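Local coordinates for protein maleate cis-trans isomerase (Pseudomonas putida, PDB 4FQ5) that probably catalyses the cis-trans isomerisation of the C2-C3 double bond of maleate, giving fumarate, at residues 188-193 with 221-226; 33-38 with 100-105; 65-70 with 78-83; 155-160 with 206-211; 215-220 with 240-245. The protein carries 1 engineered substitution. All coordinates share one frame; numbering follows the deposited sequence.

Overall arrangement
The chain carries two parallel four-stranded sheets, with bound maleate between their C-terminal ends. Interactions 2 and 3 belong to the first sheet, where strands 27-35 and 59-67 are neighbours, and their centres lie about 8 Å apart; along the chain, 65-83 falls between the two halves of interaction 2. Interactions 4 and 5 belong to the second sheet, through adjacent strands 153-158 and 215-217, with centres about 10 Å apart. Interaction 1 joins the start of helix 190-194 to the loop after strand 215-217; its centre lies about 11 Å from that of interaction 2, and the two touch. Interactions 1, 2 and 4 all reach the maleate, so residues from both sheets enclose one site.

Interaction 1: 188-193 with 221-226; sequences SDNLAV and AVQMPS. Engineered in segment 221-226: A221 (natural residue Cys). With MAE (maleic acid), chain C.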
# COMPACT_ATOMS: atom_id res chain seq x y z
N SER A 188 23.75 5.35 25.41
CA SER A 188 24.85 4.90 24.54
C SER A 188 24.62 3.50 23.96
O SER A 188 25.18 3.17 22.91
CB SER A 188 26.20 4.99 25.26
OG SER A 188 26.21 4.16 26.40
N ASP A 189 23.83 2.68 24.65
CA ASP A 189 23.42 1.39 24.12
C ASP A 189 22.49 1.63 22.94
O ASP A 189 21.39 2.16 23.11
CB ASP A 189 22.72 0.56 25.20
CG ASP A 189 22.41 -0.86 24.74
OD1 ASP A 189 22.90 -1.80 25.39
OD2 ASP A 189 21.70 -1.04 23.73
N ASN A 190 22.93 1.26 21.74
CA ASN A 190 22.22 1.62 20.52
C ASN A 190 20.87 0.93 20.39
O ASN A 190 19.93 1.50 19.83
CB ASN A 190 23.08 1.42 19.27
CG ASN A 190 22.72 2.38 18.15
OD1 ASN A 190 22.27 3.51 18.41
ND2 ASN A 190 22.90 1.95 16.90
N LEU A 191 20.76 -0.29 20.91
CA LEU A 191 19.47 -0.97 21.00
C LEU A 191 18.52 -0.29 22.00
O LEU A 191 17.30 -0.26 21.78
CB LEU A 191 19.64 -2.46 21.31
CG LEU A 191 20.14 -3.29 20.12
CD1 LEU A 191 20.60 -4.66 20.59
CD2 LEU A 191 19.08 -3.41 19.03
N ALA A 192 19.06 0.26 23.08
CA ALA A 192 18.25 1.06 24.00
C ALA A 192 17.78 2.37 23.34
O ALA A 192 16.67 2.83 23.61
CB ALA A 192 18.99 1.33 25.30
N VAL A 193 18.61 2.94 22.47
CA VAL A 193 18.22 4.15 21.72
C VAL A 193 16.99 3.86 20.85
O VAL A 193 16.05 4.67 20.80
CB VAL A 193 19.37 4.71 20.85
CG1 VAL A 193 18.89 5.84 19.95
CG2 VAL A 193 20.53 5.18 21.72
N ALA A 221 20.11 11.83 15.53
CA ALA A 221 20.48 10.43 15.35
C ALA A 221 19.48 9.71 14.47
O ALA A 221 18.31 10.08 14.38
CB ALA A 221 20.59 9.73 16.69
N VAL A 222 19.97 8.65 13.86
CA VAL A 222 19.20 7.87 12.92
C VAL A 222 18.62 6.62 13.60
O VAL A 222 17.69 6.01 13.08
CB VAL A 222 20.10 7.62 11.69
CG1 VAL A 222 20.19 6.16 11.30
CG2 VAL A 222 19.69 8.53 10.54
N GLN A 223 19.14 6.27 14.78
CA GLN A 223 18.58 5.16 15.55
C GLN A 223 17.33 5.53 16.37
O GLN A 223 16.46 4.69 16.58
CB GLN A 223 19.63 4.53 16.48
CG GLN A 223 19.16 3.32 17.28
CD GLN A 223 18.98 2.06 16.46
OE1 GLN A 223 18.39 2.07 15.37
NE2 GLN A 223 19.48 0.95 16.99
N MET A 224 17.26 6.77 16.84
CA MET A 224 16.14 7.19 17.68
C MET A 224 14.90 7.43 16.82
O MET A 224 14.93 8.31 15.96
CB MET A 224 16.49 8.45 18.46
CG MET A 224 15.39 8.88 19.40
SD MET A 224 15.87 10.18 20.54
CE MET A 224 16.00 11.60 19.48
N PRO A 225 13.83 6.65 17.03
CA PRO A 225 12.60 6.83 16.24
C PRO A 225 11.99 8.20 16.47
O PRO A 225 11.94 8.67 17.61
CB PRO A 225 11.66 5.73 16.78
CG PRO A 225 12.53 4.77 17.50
CD PRO A 225 13.70 5.56 18.02
N SER A 226 11.56 8.85 15.40
CA SER A 226 10.97 10.17 15.54
C SER A 226 9.88 10.43 14.52
O SER A 226 9.06 11.32 14.70
CB SER A 226 12.04 11.25 15.43
OG SER A 226 12.62 11.26 14.13
C1 MAE C . 22.75 5.50 14.91
O1 MAE C . 22.40 4.31 14.85
O2 MAE C . 22.01 6.41 15.31
C2 MAE C . 24.13 5.83 14.51
C3 MAE C . 24.56 7.04 14.23
C4 MAE C . 23.73 8.27 14.25
O3 MAE C . 23.96 9.11 15.10
O4 MAE C . 22.84 8.46 13.40
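Q223 and N190 carry the polar part of this contact. Q223 NE2 donates to N190 O at 2.9 Å, from well above the carbonyl plane; the same nitrogen bonds S37 O, and OE1 takes the N-H of I39. Q223 CG, anti to the backbone N (chi1 -178°), lies 3.3 Å from N190 OD1; the bend at chi2 (73°) then turns the amide back toward N190 O, with the amide planes 30° apart. D189 N-caps the short helix, its OD2 accepting from A192 N.

The apolar part belongs to V193, whose CG1 packs against M224 CB at 3.8 Å and against Q223 CG.

Both segments hold maleate. N190 ND2, which also bonds S37 OG, donates to MAE O1 at 3.2 Å, while V222 N and Q223 N reach different carboxylates, at MAE O4 and O2, both at 2.9 Å. An alanine in place of Q223 would probably leave N190 O without this donor and S37 O and I39 N without their side-chain mate, loosening the loop.

A221 is engineered; the natural cysteine is the predicted proton donor. Backbone and amide N-H groups thus meet both carboxylates, which would favour a dianionic substrate.

Interaction 2: 33-38 with 100-105; sequences IVPSSN and GYACLV. With MAE (maleic acid), chain C.
N38 ND2 donates to MAE O1 at 2.7 Å, gripping from one segment a ligand that C103 of the other holds covalently; N190 is a second donor to the same oxygen. N38 closes a type I turn that begins at P35, and its OD1 is taken by M41 N, which fixes how the amide is turned. SG of C103 stands opposite the backbone N about CA-CB (chi1 -175°), which brings it to the ligand, where it is joined to MAE C3 at 1.9 Å. At the other carboxylate, L104 N and V105 N, in the first turn of helix 104-108, make weak bonds to O4 and O3.

Behind the site, I33 N donates to G100 O at 2.8 Å, and I33 O accepts from A102 N at 2.9 Å; with I33 bridging to Y101, this is the parallel pairing of strands 27-35 and 98-101. Both bonds are nearly straight. Next to them, A102 CB meets V34 CG1 at 4.0 Å, while I33 CG2 approaches Y101 CD1 obliquely on the other face of the sheet. Beyond the last bridge the chains diverge, and P35 CG fills the fork against C103 CB at 3.9 Å, lying also beside MAE C2.

The chemistry fits the predicted role of C103 as nucleophile: the sulfur probably attacks the olefinic carbon, consistent with its bond to MAE C3, while an amide at one end and the helix N-terminus at the other would stabilise the two carboxylates.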
# COMPACT_ATOMS: atom_id res chain seq x y z
N ILE A 33 24.03 2.35 4.05
CA ILE A 33 25.13 1.91 4.92
C ILE A 33 24.72 2.18 6.37
O ILE A 33 24.67 3.33 6.79
CB ILE A 33 26.46 2.64 4.59
CG1 ILE A 33 26.84 2.43 3.12
CG2 ILE A 33 27.57 2.18 5.53
CD1 ILE A 33 27.96 3.33 2.63
N VAL A 34 24.42 1.12 7.12
CA VAL A 34 23.85 1.27 8.46
C VAL A 34 24.73 0.62 9.53
O VAL A 34 25.35 -0.41 9.28
CB VAL A 34 22.40 0.71 8.56
CG1 VAL A 34 21.48 1.39 7.55
CG2 VAL A 34 22.36 -0.80 8.37
N PRO A 35 24.77 1.23 10.74
CA PRO A 35 25.36 0.54 11.88
C PRO A 35 24.67 -0.81 12.06
O PRO A 35 23.47 -0.92 11.83
CB PRO A 35 25.02 1.46 13.06
CG PRO A 35 24.94 2.82 12.45
CD PRO A 35 24.34 2.60 11.09
N SER A 36 25.43 -1.84 12.44
CA SER A 36 24.87 -3.19 12.52
C SER A 36 23.64 -3.28 13.46
O SER A 36 22.68 -4.00 13.17
CB SER A 36 25.94 -4.19 12.96
OG SER A 36 26.40 -3.90 14.27
N SER A 37 23.69 -2.53 14.56
CA SER A 37 22.62 -2.54 15.56
C SER A 37 21.48 -1.57 15.23
O SER A 37 20.46 -1.54 15.94
CB SER A 37 23.19 -2.20 16.93
OG SER A 37 23.78 -0.92 16.91
N ASN A 38 21.65 -0.78 14.17
CA ASN A 38 20.63 0.18 13.77
C ASN A 38 19.45 -0.54 13.12
O ASN A 38 19.63 -1.38 12.24
CB ASN A 38 21.21 1.25 12.84
CG ASN A 38 20.24 2.38 12.55
OD1 ASN A 38 19.28 2.22 11.81
ND2 ASN A 38 20.50 3.55 13.14
N GLY A 100 23.14 5.98 0.93
CA GLY A 100 23.13 6.82 2.12
C GLY A 100 23.93 6.21 3.25
O GLY A 100 23.71 5.07 3.64
N TYR A 101 24.87 6.99 3.77
CA TYR A 101 25.62 6.63 4.98
C TYR A 101 24.76 7.12 6.14
O TYR A 101 24.59 8.33 6.33
CB TYR A 101 26.98 7.32 4.96
CG TYR A 101 27.94 7.01 6.10
CD1 TYR A 101 29.13 6.34 5.85
CD2 TYR A 101 27.67 7.43 7.41
CE1 TYR A 101 30.03 6.07 6.88
CE2 TYR A 101 28.56 7.15 8.44
CZ TYR A 101 29.75 6.48 8.17
OH TYR A 101 30.65 6.21 9.18
N ALA A 102 24.23 6.18 6.92
CA ALA A 102 23.19 6.47 7.91
C ALA A 102 23.62 7.21 9.19
O ALA A 102 22.88 8.05 9.69
CB ALA A 102 22.44 5.20 8.26
N CYS A 103 24.80 6.95 9.73
CA CYS A 103 25.11 7.48 11.05
C CYS A 103 25.73 8.89 11.08
O CYS A 103 26.88 9.11 10.77
CB CYS A 103 25.99 6.49 11.81
SG CYS A 103 26.36 6.89 13.52
N LEU A 104 24.91 9.82 11.51
CA LEU A 104 25.24 11.24 11.62
C LEU A 104 26.46 11.50 12.50
O LEU A 104 27.38 12.21 12.11
CB LEU A 104 24.02 12.00 12.16
CG LEU A 104 23.87 13.47 12.61
CD1 LEU A 104 24.97 14.02 13.51
CD2 LEU A 104 23.57 14.42 11.47
N VAL A 105 26.45 10.93 13.71
CA VAL A 105 27.49 11.23 14.69
C VAL A 105 28.86 10.63 14.32
O VAL A 105 29.90 11.18 14.68
CB VAL A 105 27.04 10.86 16.13
CG1 VAL A 105 27.08 9.35 16.37
CG2 VAL A 105 27.87 11.61 17.15
C1 MAE C . 22.75 5.50 14.91
O1 MAE C . 22.40 4.31 14.85
O2 MAE C . 22.01 6.41 15.31
C2 MAE C . 24.13 5.83 14.51
C3 MAE C . 24.56 7.04 14.23
C4 MAE C . 23.73 8.27 14.25
O3 MAE C . 23.96 9.11 15.10
O4 MAE C . 22.84 8.46 13.40

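Interaction 3: 65-70 with 78-83; sequences SRMRMK and ARMDGD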
# COMPACT_ATOMS: atom_id res chain seq x y z
N SER A 65 23.99 -2.53 3.68
CA SER A 65 25.26 -3.10 4.11
C SER A 65 25.52 -2.59 5.53
O SER A 65 25.19 -1.44 5.86
CB SER A 65 26.38 -2.69 3.16
OG SER A 65 27.65 -3.05 3.70
N ARG A 66 26.11 -3.44 6.36
CA ARG A 66 26.30 -3.15 7.77
C ARG A 66 27.77 -2.96 8.16
O ARG A 66 28.66 -3.65 7.67
CB ARG A 66 25.67 -4.25 8.64
CG ARG A 66 24.16 -4.13 8.73
CD ARG A 66 23.50 -5.22 9.57
NE ARG A 66 22.42 -4.62 10.35
CZ ARG A 66 21.31 -4.10 9.83
NH1 ARG A 66 21.09 -4.12 8.51
NH2 ARG A 66 20.41 -3.55 10.64
N MET A 67 27.98 -1.98 9.04
CA MET A 67 29.27 -1.71 9.68
C MET A 67 29.05 -1.83 11.19
O MET A 67 28.20 -1.15 11.75
CB MET A 67 29.77 -0.31 9.29
CG MET A 67 28.69 0.78 9.28
SD MET A 67 29.32 2.39 8.80
CE MET A 67 27.98 3.45 9.30
N ARG A 68 29.80 -2.71 11.83
CA ARG A 68 29.51 -3.08 13.22
C ARG A 68 29.65 -1.96 14.23
O ARG A 68 30.67 -1.27 14.27
CB ARG A 68 30.35 -4.27 13.66
CG ARG A 68 29.73 -5.62 13.33
CD ARG A 68 30.30 -6.71 14.21
NE ARG A 68 29.41 -7.04 15.32
CZ ARG A 68 29.78 -7.70 16.41
NH1 ARG A 68 31.04 -8.08 16.57
NH2 ARG A 68 28.89 -7.97 17.35
N MET A 69 28.59 -1.78 15.02
CA MET A 69 28.60 -0.92 16.20
C MET A 69 27.43 -1.32 17.09
O MET A 69 26.31 -1.51 16.61
CB MET A 69 28.49 0.56 15.85
CG MET A 69 28.23 1.44 17.07
SD MET A 69 28.25 3.20 16.77
CE MET A 69 26.65 3.43 15.97
N LYS A 70 27.69 -1.44 18.39
CA LYS A 70 26.68 -1.79 19.38
C LYS A 70 26.48 -0.65 20.39
O LYS A 70 25.40 -0.50 20.95
CB LYS A 70 27.06 -3.07 20.12
CG LYS A 70 27.18 -4.30 19.23
CD LYS A 70 27.79 -5.47 19.99
CE LYS A 70 26.78 -6.18 20.88
NZ LYS A 70 25.73 -6.90 20.09
N ALA A 78 34.67 5.40 15.50
CA ALA A 78 35.89 5.44 14.69
C ALA A 78 36.14 4.11 13.98
O ALA A 78 36.43 4.08 12.78
CB ALA A 78 37.09 5.85 15.53
N ARG A 79 36.00 3.01 14.72
CA ARG A 79 36.16 1.67 14.16
C ARG A 79 35.12 1.40 13.07
O ARG A 79 35.45 0.91 11.99
CB ARG A 79 36.03 0.61 15.25
CG ARG A 79 36.58 -0.75 14.84
CD ARG A 79 35.63 -1.87 15.24
NE ARG A 79 34.35 -1.78 14.52
CZ ARG A 79 34.12 -2.30 13.32
NH1 ARG A 79 32.92 -2.15 12.76
NH2 ARG A 79 35.06 -2.97 12.66
N MET A 80 33.86 1.74 13.36
CA MET A 80 32.76 1.55 12.43
C MET A 80 32.99 2.27 11.10
O MET A 80 32.81 1.69 10.03
CB MET A 80 31.44 2.03 13.06
CG MET A 80 30.21 1.68 12.24
SD MET A 80 28.72 2.55 12.76
CE MET A 80 29.20 4.26 12.56
N ASP A 81 33.41 3.54 11.18
CA ASP A 81 33.67 4.33 9.97
C ASP A 81 34.75 3.69 9.09
O ASP A 81 34.71 3.83 7.88
CB ASP A 81 34.05 5.77 10.31
CG ASP A 81 34.12 6.65 9.09
OD1 ASP A 81 33.06 6.87 8.45
OD2 ASP A 81 35.22 7.13 8.75
N GLY A 82 35.71 3.01 9.72
CA GLY A 82 36.74 2.27 9.00
C GLY A 82 36.21 1.21 8.04
O GLY A 82 36.89 0.84 7.09
N ASP A 83 34.99 0.72 8.28
CA ASP A 83 34.36 -0.28 7.40
C ASP A 83 33.59 0.35 6.24
O ASP A 83 32.95 -0.36 5.45
CB ASP A 83 33.43 -1.18 8.20
CG ASP A 83 34.18 -2.11 9.13
OD1 ASP A 83 35.40 -2.31 8.94
OD2 ASP A 83 33.55 -2.64 10.05
O HOH W 1 32.42 -0.33 16.18
O HOH W 2 32.02 -4.37 10.80
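At the edge of the R79 guanidinium, in its plane, lie R68 O and a water. R79 NH1 donates to that carbonyl oxygen at 2.8 Å, on a lone pair in the carbonyl plane, and water 1 links R79 NE to the same oxygen. This is the beta-alpha connection after strand 59-67, an outer strand of the first parallel sheet: helix 74-81 turns back and packs over the strand's end.

Bends at chi2 and chi3 curl the R79 chain so that NH1 reaches both R68 O and D83 OD2. NH1 and D83 OD2 form a salt bridge of 2.8 Å, with the nitrogen above the carboxylate plane. R68 turns its own guanidinium elsewhere, to a salt bridge with D93 of the second subunit.

Beneath these polar groups three methionines form the buried part. M67 CG sits between the backbone N and the carbonyl carbon (chi1 42°), from where its extended chain runs across M80; the two CG atoms are 3.4 Å apart, tighter than usual, and the CE atoms meet at 3.6 Å. M67 CB also touches D83 CB at 3.9 Å. An alanine in place of M67 is likely to open a gap beside M80 CG and CE, leaving the M80 thioether freer to turn.

M80 packs further on P35, and M69 borders the maleate pocket, so the helix backs residues near the substrate. On that side M69 CB rests on M80 SD at 3.7 Å.

Interaction 4: 155-160 with 206-211; sequences AVVTPY and ASMRTD. With MAE (maleic acid), chain C.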
# COMPACT_ATOMS: atom_id res chain seq x y z
N ALA A 155 17.07 24.23 16.95
CA ALA A 155 17.09 23.49 18.21
C ALA A 155 17.28 22.02 17.87
O ALA A 155 16.84 21.57 16.81
CB ALA A 155 15.80 23.72 18.99
N VAL A 156 17.94 21.28 18.75
CA VAL A 156 18.39 19.92 18.43
C VAL A 156 18.17 18.94 19.58
O VAL A 156 18.61 19.20 20.70
CB VAL A 156 19.91 19.89 18.07
CG1 VAL A 156 20.35 18.48 17.69
CG2 VAL A 156 20.22 20.85 16.94
N VAL A 157 17.52 17.82 19.30
CA VAL A 157 17.45 16.72 20.26
C VAL A 157 18.34 15.58 19.77
O VAL A 157 18.33 15.25 18.59
CB VAL A 157 16.00 16.21 20.44
CG1 VAL A 157 15.93 15.18 21.56
CG2 VAL A 157 15.04 17.37 20.70
N THR A 158 19.11 15.00 20.68
CA THR A 158 19.93 13.82 20.37
C THR A 158 19.76 12.76 21.46
O THR A 158 19.33 13.07 22.56
CB THR A 158 21.44 14.16 20.25
OG1 THR A 158 22.06 14.01 21.53
CG2 THR A 158 21.67 15.57 19.72
N PRO A 159 20.11 11.49 21.15
CA PRO A 159 20.12 10.46 22.18
C PRO A 159 21.51 10.21 22.78
O PRO A 159 21.64 9.41 23.71
CB PRO A 159 19.67 9.22 21.42
CG PRO A 159 20.27 9.41 20.06
CD PRO A 159 20.29 10.90 19.81
N TYR A 160 22.52 10.91 22.26
CA TYR A 160 23.92 10.62 22.59
C TYR A 160 24.31 11.05 23.99
O TYR A 160 23.65 11.88 24.62
CB TYR A 160 24.87 11.34 21.63
CG TYR A 160 24.49 11.35 20.17
CD1 TYR A 160 24.26 10.16 19.47
CD2 TYR A 160 24.42 12.55 19.47
CE1 TYR A 160 23.93 10.18 18.12
CE2 TYR A 160 24.08 12.58 18.13
CZ TYR A 160 23.85 11.40 17.46
OH TYR A 160 23.52 11.46 16.13
N ALA A 206 8.71 20.50 24.03
CA ALA A 206 7.91 21.49 24.76
C ALA A 206 8.70 22.15 25.90
O ALA A 206 8.50 23.33 26.20
CB ALA A 206 6.64 20.86 25.30
N SER A 207 9.59 21.39 26.53
CA SER A 207 10.42 21.90 27.62
C SER A 207 11.76 22.48 27.14
O SER A 207 12.70 22.63 27.91
CB SER A 207 10.62 20.82 28.68
OG SER A 207 11.25 19.68 28.13
N MET A 208 11.82 22.79 25.85
CA MET A 208 12.94 23.51 25.25
C MET A 208 12.42 24.83 24.71
O MET A 208 11.24 24.93 24.36
CB MET A 208 13.55 22.72 24.09
CG MET A 208 14.23 21.42 24.48
SD MET A 208 14.69 20.44 23.03
CE MET A 208 15.84 21.54 22.21
N ARG A 209 13.29 25.83 24.62
CA ARG A 209 12.91 27.08 23.99
C ARG A 209 12.95 26.90 22.47
O ARG A 209 13.98 26.51 21.91
CB ARG A 209 13.85 28.20 24.43
CG ARG A 209 13.42 29.57 23.93
CD ARG A 209 14.40 30.63 24.39
NE ARG A 209 14.17 31.91 23.72
CZ ARG A 209 14.91 32.99 23.88
NH1 ARG A 209 15.96 32.97 24.70
NH2 ARG A 209 14.62 34.10 23.22
N THR A 210 11.82 27.15 21.81
CA THR A 210 11.73 26.98 20.36
C THR A 210 11.18 28.21 19.63
O THR A 210 11.07 28.21 18.41
CB THR A 210 10.90 25.73 19.97
OG1 THR A 210 9.59 25.82 20.54
CG2 THR A 210 11.57 24.45 20.46
N ASP A 211 10.84 29.25 20.39
CA ASP A 211 10.37 30.51 19.80
C ASP A 211 11.47 31.25 19.04
O ASP A 211 11.19 31.92 18.05
CB ASP A 211 9.75 31.41 20.87
CG ASP A 211 10.71 31.74 22.01
OD1 ASP A 211 10.53 31.19 23.12
OD2 ASP A 211 11.65 32.54 21.80
C1 MAE C . 22.75 5.50 14.91
O1 MAE C . 22.40 4.31 14.85
O2 MAE C . 22.01 6.41 15.31
C2 MAE C . 24.13 5.83 14.51
C3 MAE C . 24.56 7.04 14.23
C4 MAE C . 23.73 8.27 14.25
O3 MAE C . 23.96 9.11 15.10
O4 MAE C . 22.84 8.46 13.40
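M208 reaches from its loop to strand 153-158, and its thioether makes most of the contact. The loop joins helix 201-206 to strand 215-217, the closing part of the beta-alpha-beta crossover from strand 178-184 that passes over strand 153-158 in the second parallel sheet. From CB the chain leaves with CG opposite the carbonyl carbon (chi1 -67°), and these first two carbons serve as the spacer to the strand. SD then crosses V157 at an angle, 3.9 Å from its CG2. A bend at chi3 (62°) turns the methyl in, and CE meets A155 CB at 3.9 Å as well as V156 O at the same distance. No hydrogen bond joins the two segments, so the contact is apolar packing that seats the loop on the strand; M208 also touches D181 and R183 of strand 178-184.

Beyond it the loop turns outward to the surface. R209 NE and D211 OD2 form a salt bridge there at 3.2 Å, the carboxylate oxygen lying in the guanidinium plane.

At the far end of strand 153-158 the segment enters the active site. T158 OG1 accepts from Y160 N in an ST turn, and P159 CD lies 4.0 Å above the centre of the Y160 ring. The ring presents its edge to the ligand, where Y160 OH donates to MAE O3 at 2.6 Å.

Interaction 5: 215-220 with 240-245; sequences AIVISA and PVISAA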
# COMPACT_ATOMS: atom_id res chain seq x y z
N ALA A 215 14.07 26.12 12.88
CA ALA A 215 13.68 24.74 12.65
C ALA A 215 14.09 23.89 13.84
O ALA A 215 15.00 24.25 14.58
CB ALA A 215 14.29 24.21 11.36
N ILE A 216 13.39 22.77 14.03
CA ILE A 216 13.65 21.86 15.13
C ILE A 216 14.15 20.55 14.56
O ILE A 216 13.52 19.96 13.67
CB ILE A 216 12.38 21.63 15.99
CG1 ILE A 216 11.93 22.94 16.65
CG2 ILE A 216 12.62 20.57 17.05
CD1 ILE A 216 10.47 22.96 17.08
N VAL A 217 15.31 20.11 15.06
CA VAL A 217 15.85 18.81 14.71
C VAL A 217 15.39 17.86 15.81
O VAL A 217 15.98 17.83 16.90
CB VAL A 217 17.39 18.82 14.59
CG1 VAL A 217 17.92 17.43 14.28
CG2 VAL A 217 17.82 19.80 13.50
N ILE A 218 14.33 17.11 15.52
CA ILE A 218 13.70 16.21 16.49
C ILE A 218 14.59 15.01 16.83
O ILE A 218 14.47 14.44 17.91
CB ILE A 218 12.29 15.76 16.01
CG1 ILE A 218 11.53 15.04 17.12
CG2 ILE A 218 12.38 14.89 14.75
CD1 ILE A 218 10.03 14.98 16.92
N SER A 219 15.46 14.63 15.89
CA SER A 219 16.49 13.63 16.15
C SER A 219 17.67 13.87 15.23
O SER A 219 17.52 13.85 14.00
CB SER A 219 15.96 12.20 15.96
OG SER A 219 16.98 11.26 16.28
N ALA A 220 18.84 14.11 15.82
CA ALA A 220 20.09 14.20 15.06
C ALA A 220 20.58 12.79 14.75
O ALA A 220 21.36 12.59 13.83
CB ALA A 220 21.14 14.97 15.85
N PRO A 240 9.12 24.30 11.42
CA PRO A 240 9.52 23.13 10.64
C PRO A 240 10.28 22.14 11.52
O PRO A 240 11.11 22.55 12.35
CB PRO A 240 10.46 23.71 9.58
CG PRO A 240 10.04 25.14 9.44
CD PRO A 240 9.58 25.56 10.80
N VAL A 241 9.96 20.86 11.37
CA VAL A 241 10.64 19.81 12.10
C VAL A 241 11.29 18.86 11.11
O VAL A 241 10.66 18.42 10.14
CB VAL A 241 9.67 19.04 13.03
CG1 VAL A 241 10.36 17.86 13.70
CG2 VAL A 241 9.09 19.97 14.08
N ILE A 242 12.57 18.58 11.33
CA ILE A 242 13.31 17.62 10.53
C ILE A 242 14.01 16.63 11.43
O ILE A 242 14.13 16.85 12.64
CB ILE A 242 14.35 18.30 9.61
CG1 ILE A 242 15.39 19.07 10.45
CG2 ILE A 242 13.66 19.18 8.59
CD1 ILE A 242 16.47 19.74 9.62
N SER A 243 14.45 15.53 10.83
CA SER A 243 15.25 14.53 11.52
C SER A 243 16.35 14.11 10.56
O SER A 243 16.25 14.37 9.36
CB SER A 243 14.40 13.32 11.90
OG SER A 243 13.95 12.65 10.73
N ALA A 244 17.40 13.48 11.09
CA ALA A 244 18.47 12.96 10.24
C ALA A 244 17.90 12.03 9.16
O ALA A 244 18.31 12.08 8.01
CB ALA A 244 19.52 12.24 11.07
N ALA A 245 16.93 11.20 9.55
CA ALA A 245 16.27 10.27 8.62
C ALA A 245 15.52 11.02 7.53
O ALA A 245 15.63 10.68 6.35
CB ALA A 245 15.32 9.35 9.38
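I216 lies in the tightly bonded part of this contact, its N donating to P240 O at 2.8 Å and its O accepting from I242 N at 2.9 Å. The strands 215-217 and 241-243 are parallel here, though twisted 31° against each other, and I218 N adds a third bond to I242 O. I218 is also where the side chains pack closest: CG2 and CB both lie 3.7 Å from V241 CG1. On the other face V217 CG2 meets I242 CG1 at 4.0 Å.

Looser packing is confined to two places, neither of which faces solvent. The side chains of A215 and P240 meet only at 4.3 Å, CB to CB. Elsewhere the chain turns a corner at I218, and past it the pairing of S219 with S243 is slack; A244 N still donates to S219 O at 2.9 Å, and A244 CB nears A220 O. S243 is the N-cap of helix 244-255, its OG accepting from V246 N.

The two strands and helix 230-237 make a beta-alpha-beta unit. That helix lies over I218 and V241, helix 138-149 over V217 and I242, and strand 153-158 pairs with 215-217 on its other side. P240, just before strand 241-243, also packs on R238 of the third subunit.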